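Local coordinates for purine nucleoside phosphorylase (Thermus thermophilus, PDB 6TK9), which catalyses the reversible phosphorolysis of purine nucleosides such as inosine and guanosine, probably releasing the free base and ribose 1-phosphate, at residues 79-82 against 86-89; 135-140 against 183-188. All coordinates share one frame; numbering follows the deposited sequence.

Interaction 1: residues 79-82 against 86-89; sequences GRVH and GYSA. With PO4 (phosphate ion), chain G.
Val81 and Tyr87 meet with their side chains crossing at about a right angle, within the loop that follows strand 72-78 of the phosphorylase fold and carries two of the phosphate ligands. Val81 CB approaches the aromatic ring obliquely, 3.7 Å from Tyr87 CD2, while its CG1 methyl lies near Tyr87 CE2. The carbonyl oxygen of His82 comes instead to the ring edge, near its plane, 3.6 Å from Tyr87 CD2. Tyr87 OH is held by Val54 O.

Residues on either side of Val81 serve the anion. Arg80 leaves its backbone in a congested setting, with CG between the backbone N and the carbonyl carbon (chi1 52°), then bends twice so that NH1 donates to phosphate O1 at 3.1 Å; Glu215 pairs with its NE. Ser29, Ser211 and the backbone N of Ala112 also bind the ion, which probably came from the crystallisation liquor but is consistent with the substrate phosphate site. A methionine in place of Arg80 would probably leave phosphate O1 without one of its two donors here and Glu215 without its cationic mate. The other donor is His82 NE2, which meets phosphate O1 in the plane of the imidazole ring, 2.7 Å away and nearly straight at 171°.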
loop_
_atom_site.group_PDB
_atom_site.type_symbol
_atom_site.label_atom_id
_atom_site.label_comp_id
_atom_site.label_asym_id
_atom_site.label_seq_id
_atom_site.Cartn_x
_atom_site.Cartn_y
_atom_site.Cartn_z
ATOM N N GLY A 79 -26.449 -25.423 -9.325
ATOM C CA GLY A 79 -25.144 -25.217 -9.995
ATOM C C GLY A 79 -25.190 -24.086 -11.018
ATOM O O GLY A 79 -26.297 -23.573 -11.285
ATOM N N ARG A 80 -24.029 -23.723 -11.579
ATOM C CA ARG A 80 -23.823 -22.569 -12.506
ATOM C C ARG A 80 -22.657 -22.888 -13.442
ATOM O O ARG A 80 -22.130 -24.028 -13.372
ATOM C CB ARG A 80 -23.548 -21.247 -11.776
ATOM C CG ARG A 80 -22.430 -21.304 -10.741
ATOM C CD ARG A 80 -21.616 -20.028 -10.636
ATOM N NE ARG A 80 -22.307 -18.970 -9.919
ATOM C CZ ARG A 80 -22.340 -18.849 -8.595
ATOM N NH1 ARG A 80 -21.731 -19.739 -7.829
ATOM N NH2 ARG A 80 -23.009 -17.848 -8.039
ATOM N N VAL A 81 -22.305 -21.931 -14.304
ATOM C CA VAL A 81 -21.154 -22.030 -15.241
ATOM C C VAL A 81 -20.135 -20.947 -14.881
ATOM O O VAL A 81 -20.491 -19.929 -14.238
ATOM C CB VAL A 81 -21.609 -21.948 -16.706
ATOM C CG1 VAL A 81 -22.571 -23.081 -17.026
ATOM C CG2 VAL A 81 -22.223 -20.603 -17.054
ATOM N N HIS A 82 -18.889 -21.182 -15.255
ATOM C CA HIS A 82 -17.754 -20.283 -14.941
ATOM C C HIS A 82 -17.059 -19.871 -16.233
ATOM O O HIS A 82 -17.069 -20.642 -17.226
ATOM C CB HIS A 82 -16.795 -20.978 -13.975
ATOM C CG HIS A 82 -17.504 -21.591 -12.814
ATOM N ND1 HIS A 82 -17.954 -22.895 -12.832
ATOM C CD2 HIS A 82 -17.867 -21.074 -11.620
ATOM C CE1 HIS A 82 -18.554 -23.158 -11.688
ATOM N NE2 HIS A 82 -18.513 -22.059 -10.926
ATOM N N GLY A 86 -14.573 -21.730 -20.009
ATOM C CA GLY A 86 -14.332 -21.204 -21.363
ATOM C C GLY A 86 -15.573 -20.609 -21.985
ATOM O O GLY A 86 -15.572 -20.420 -23.216
ATOM N N TYR A 87 -16.591 -20.314 -21.172
ATOM C CA TYR A 87 -17.794 -19.535 -21.566
ATOM C C TYR A 87 -17.435 -18.043 -21.518
ATOM O O TYR A 87 -16.739 -17.644 -20.600
ATOM C CB TYR A 87 -18.960 -19.851 -20.624
ATOM C CG TYR A 87 -19.453 -21.272 -20.695
ATOM C CD1 TYR A 87 -20.044 -21.762 -21.852
ATOM C CD2 TYR A 87 -19.341 -22.126 -19.612
ATOM C CE1 TYR A 87 -20.501 -23.068 -21.937
ATOM C CE2 TYR A 87 -19.780 -23.434 -19.681
ATOM C CZ TYR A 87 -20.360 -23.901 -20.845
ATOM O OH TYR A 87 -20.813 -25.175 -20.922
ATOM N N SER A 88 -17.915 -17.228 -22.448
ATOM C CA SER A 88 -17.794 -15.761 -22.315
ATOM C C SER A 88 -18.495 -15.306 -21.020
ATOM O O SER A 88 -19.330 -16.087 -20.462
ATOM C CB SER A 88 -18.325 -15.063 -23.532
ATOM O OG SER A 88 -19.592 -15.564 -23.911
ATOM N N ALA A 89 -18.127 -14.117 -20.521
ATOM C CA ALA A 89 -18.779 -13.417 -19.385
ATOM C C ALA A 89 -20.275 -13.271 -19.681
ATOM O O ALA A 89 -21.088 -13.535 -18.782
ATOM C CB ALA A 89 -18.125 -12.076 -19.143
HETATM P P PO4 G . -18.591 -21.405 -7.133
HETATM O O1 PO4 G . -19.369 -21.633 -8.438
HETATM O O2 PO4 G . -17.318 -22.247 -7.133
HETATM O O3 PO4 G . -19.425 -21.795 -5.930
HETATM O O4 PO4 G . -18.267 -19.918 -7.025
#

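Interaction 2: residues 135-140 against 183-188; sequences AGANPL and YAWFMG
With CG anti to the backbone N (chi1 -180°), Trp185 extends its indole away from the end of strand 179-185 and against the loop that carries Ala135 and Ala137. Met187, two residues on, points its CB toward the same loop.

The principle at work is that a methyl group, the smallest of side chains, can lie squarely against an aromatic face. Ala135 CB sits 3.3 Å above the indole plane, where it is 3.4 Å from both Trp185 CD2 and Trp185 CE2, the two atoms shared by the fused rings. Measured to the centroid of the six-membered ring, this CH-pi contact lies 16° off the normal. The methyl is also flanked by Met187, with Ala135 CB and Met187 CB 4.2 Å apart. Farther out on the benzo ring, the carbonyl oxygen of Ala137 comes in obliquely to within 3.3 Å of Trp185 CZ3, and Ala137 CB is 4.2 Å from Trp185 CH2. Contacts of the indole with Val213 and Pro214 of helix 213-222 add a further layer to this buried cluster.

Beyond the tryptophan the loop is shaped by its own polar bond. Asn138 OD1 accepts from Leu140 N at 2.9 Å, in the carbonyl plane, forming an Asx turn, while Asn138 ND2 is bonded to Ser190 OG of a third subunit. Met187, in turn, packs on Gly136 of the second subunit.

Strands 124-133 and 179-185 run parallel and side by side, linked through helix 161-173; the contact thus joins the departing ends of two strands in a beta-alpha-beta crossover of the phosphorylase-superfamily fold, close to where subunits meet.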
loop_
_atom_site.group_PDB
_atom_site.type_symbol
_atom_site.label_atom_id
_atom_site.label_comp_id
_atom_site.label_asym_id
_atom_site.label_seq_id
_atom_site.Cartn_x
_atom_site.Cartn_y
_atom_site.Cartn_z
ATOM N N ALA A 135 -10.588 -10.427 -13.286
ATOM C CA ALA A 135 -10.706 -11.475 -14.331
ATOM C C ALA A 135 -10.500 -10.893 -15.741
ATOM O O ALA A 135 -10.230 -11.679 -16.662
ATOM C CB ALA A 135 -12.047 -12.142 -14.198
ATOM N N GLY A 136 -10.642 -9.577 -15.917
ATOM C CA GLY A 136 -10.384 -8.896 -17.200
ATOM C C GLY A 136 -11.478 -9.149 -18.222
ATOM O O GLY A 136 -11.216 -9.051 -19.426
ATOM N N ALA A 137 -12.694 -9.425 -17.758
ATOM C CA ALA A 137 -13.874 -9.712 -18.612
ATOM C C ALA A 137 -15.128 -9.088 -17.989
ATOM O O ALA A 137 -15.210 -8.965 -16.750
ATOM C CB ALA A 137 -14.019 -11.201 -18.809
ATOM N N ASN A 138 -16.056 -8.660 -18.832
ATOM C CA ASN A 138 -17.270 -7.944 -18.397
ATOM C C ASN A 138 -18.421 -8.431 -19.260
ATOM O O ASN A 138 -18.382 -8.392 -20.480
ATOM C CB ASN A 138 -17.072 -6.433 -18.429
ATOM C CG ASN A 138 -18.228 -5.724 -17.757
ATOM O OD1 ASN A 138 -19.386 -5.907 -18.149
ATOM N ND2 ASN A 138 -17.933 -4.949 -16.726
ATOM N N PRO A 139 -19.513 -8.904 -18.647
ATOM C CA PRO A 139 -20.555 -9.547 -19.424
ATOM C C PRO A 139 -21.279 -8.526 -20.307
ATOM O O PRO A 139 -21.916 -8.940 -21.256
ATOM C CB PRO A 139 -21.430 -10.158 -18.329
ATOM C CG PRO A 139 -21.275 -9.191 -17.184
ATOM C CD PRO A 139 -19.807 -8.836 -17.211
ATOM N N LEU A 140 -21.195 -7.236 -19.978
ATOM C CA LEU A 140 -21.917 -6.186 -20.751
ATOM C C LEU A 140 -21.113 -5.786 -21.985
ATOM O O LEU A 140 -21.618 -4.967 -22.744
ATOM C CB LEU A 140 -22.159 -4.954 -19.881
ATOM C CG LEU A 140 -23.008 -5.214 -18.651
ATOM C CD1 LEU A 140 -23.311 -3.917 -17.916
ATOM C CD2 LEU A 140 -24.284 -5.943 -19.042
ATOM N N TYR A 183 -15.663 -9.372 -2.288
ATOM C CA TYR A 183 -15.432 -10.600 -3.102
ATOM C C TYR A 183 -14.604 -10.253 -4.340
ATOM O O TYR A 183 -15.072 -9.421 -5.119
ATOM C CB TYR A 183 -16.760 -11.248 -3.520
ATOM C CG TYR A 183 -16.635 -12.531 -4.309
ATOM C CD1 TYR A 183 -16.531 -12.509 -5.685
ATOM C CD2 TYR A 183 -16.673 -13.771 -3.692
ATOM C CE1 TYR A 183 -16.465 -13.673 -6.428
ATOM C CE2 TYR A 183 -16.598 -14.951 -4.421
ATOM C CZ TYR A 183 -16.492 -14.904 -5.801
ATOM O OH TYR A 183 -16.390 -16.054 -6.549
ATOM N N ALA A 184 -13.447 -10.895 -4.522
ATOM C CA ALA A 184 -12.583 -10.781 -5.725
ATOM C C ALA A 184 -12.808 -11.974 -6.665
ATOM O O ALA A 184 -12.546 -13.164 -6.265
ATOM C CB ALA A 184 -11.131 -10.697 -5.314
ATOM N N TRP A 185 -13.247 -11.667 -7.882
ATOM C CA TRP A 185 -13.336 -12.592 -9.045
ATOM C C TRP A 185 -11.943 -12.836 -9.625
ATOM O O TRP A 185 -11.449 -11.973 -10.327
ATOM C CB TRP A 185 -14.292 -12.014 -10.107
ATOM C CG TRP A 185 -14.478 -12.849 -11.334
ATOM C CD1 TRP A 185 -14.226 -14.182 -11.472
ATOM C CD2 TRP A 185 -15.045 -12.421 -12.576
ATOM N NE1 TRP A 185 -14.561 -14.599 -12.729
ATOM C CE2 TRP A 185 -15.062 -13.546 -13.428
ATOM C CE3 TRP A 185 -15.504 -11.196 -13.063
ATOM C CZ2 TRP A 185 -15.510 -13.482 -14.739
ATOM C CZ3 TRP A 185 -15.940 -11.125 -14.362
ATOM C CH2 TRP A 185 -15.948 -12.255 -15.183
ATOM N N PHE A 186 -11.335 -13.971 -9.302
ATOM C CA PHE A 186 -10.062 -14.479 -9.877
ATOM C C PHE A 186 -10.439 -15.445 -10.989
ATOM O O PHE A 186 -11.310 -16.279 -10.742
ATOM C CB PHE A 186 -9.235 -15.176 -8.795
ATOM C CG PHE A 186 -7.881 -15.659 -9.238
ATOM C CD1 PHE A 186 -6.837 -14.764 -9.427
ATOM C CD2 PHE A 186 -7.646 -17.003 -9.459
ATOM C CE1 PHE A 186 -5.582 -15.206 -9.818
ATOM C CE2 PHE A 186 -6.392 -17.440 -9.864
ATOM C CZ PHE A 186 -5.353 -16.542 -10.029
ATOM N N MET A 187 -9.840 -15.330 -12.174
ATOM C CA MET A 187 -10.377 -16.000 -13.388
ATOM C C MET A 187 -10.245 -17.519 -13.239
ATOM O O MET A 187 -11.139 -18.228 -13.707
ATOM C CB MET A 187 -9.673 -15.542 -14.664
ATOM C CG MET A 187 -8.227 -15.952 -14.755
ATOM S SD MET A 187 -7.525 -15.235 -16.232
ATOM C CE MET A 187 -8.483 -16.077 -17.491
ATOM N N GLY A 188 -9.167 -17.997 -12.618
ATOM C CA GLY A 188 -8.891 -19.439 -12.509
ATOM C C GLY A 188 -8.683 -20.051 -13.888
ATOM O O GLY A 188 -8.460 -19.322 -14.857
#

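How the interactions relate
Interaction 2 is buried and largely apolar, gathered round an aromatic face, whereas interaction 1 is only partly buried and pairs a modest hydrophobic contact with a charged, anion-binding side. Their elements differ too: 79-82 and 86-89 belong to one short loop after strand 72-78, but 135-140 and 183-188 are brought together from distant parts of the chain by neighbouring parallel strands. With centres 11 Å apart, the two contacts nevertheless touch through Ala89, whose CB lies 4.2 Å from Ala137 CB and whose carbonyl oxygen packs on Pro139. Both reach the second subunit, interaction 1 through Tyr87 O and Arg141 of that chain, interaction 2 by packing of Met187, while its Asn138 bonds to the third subunit.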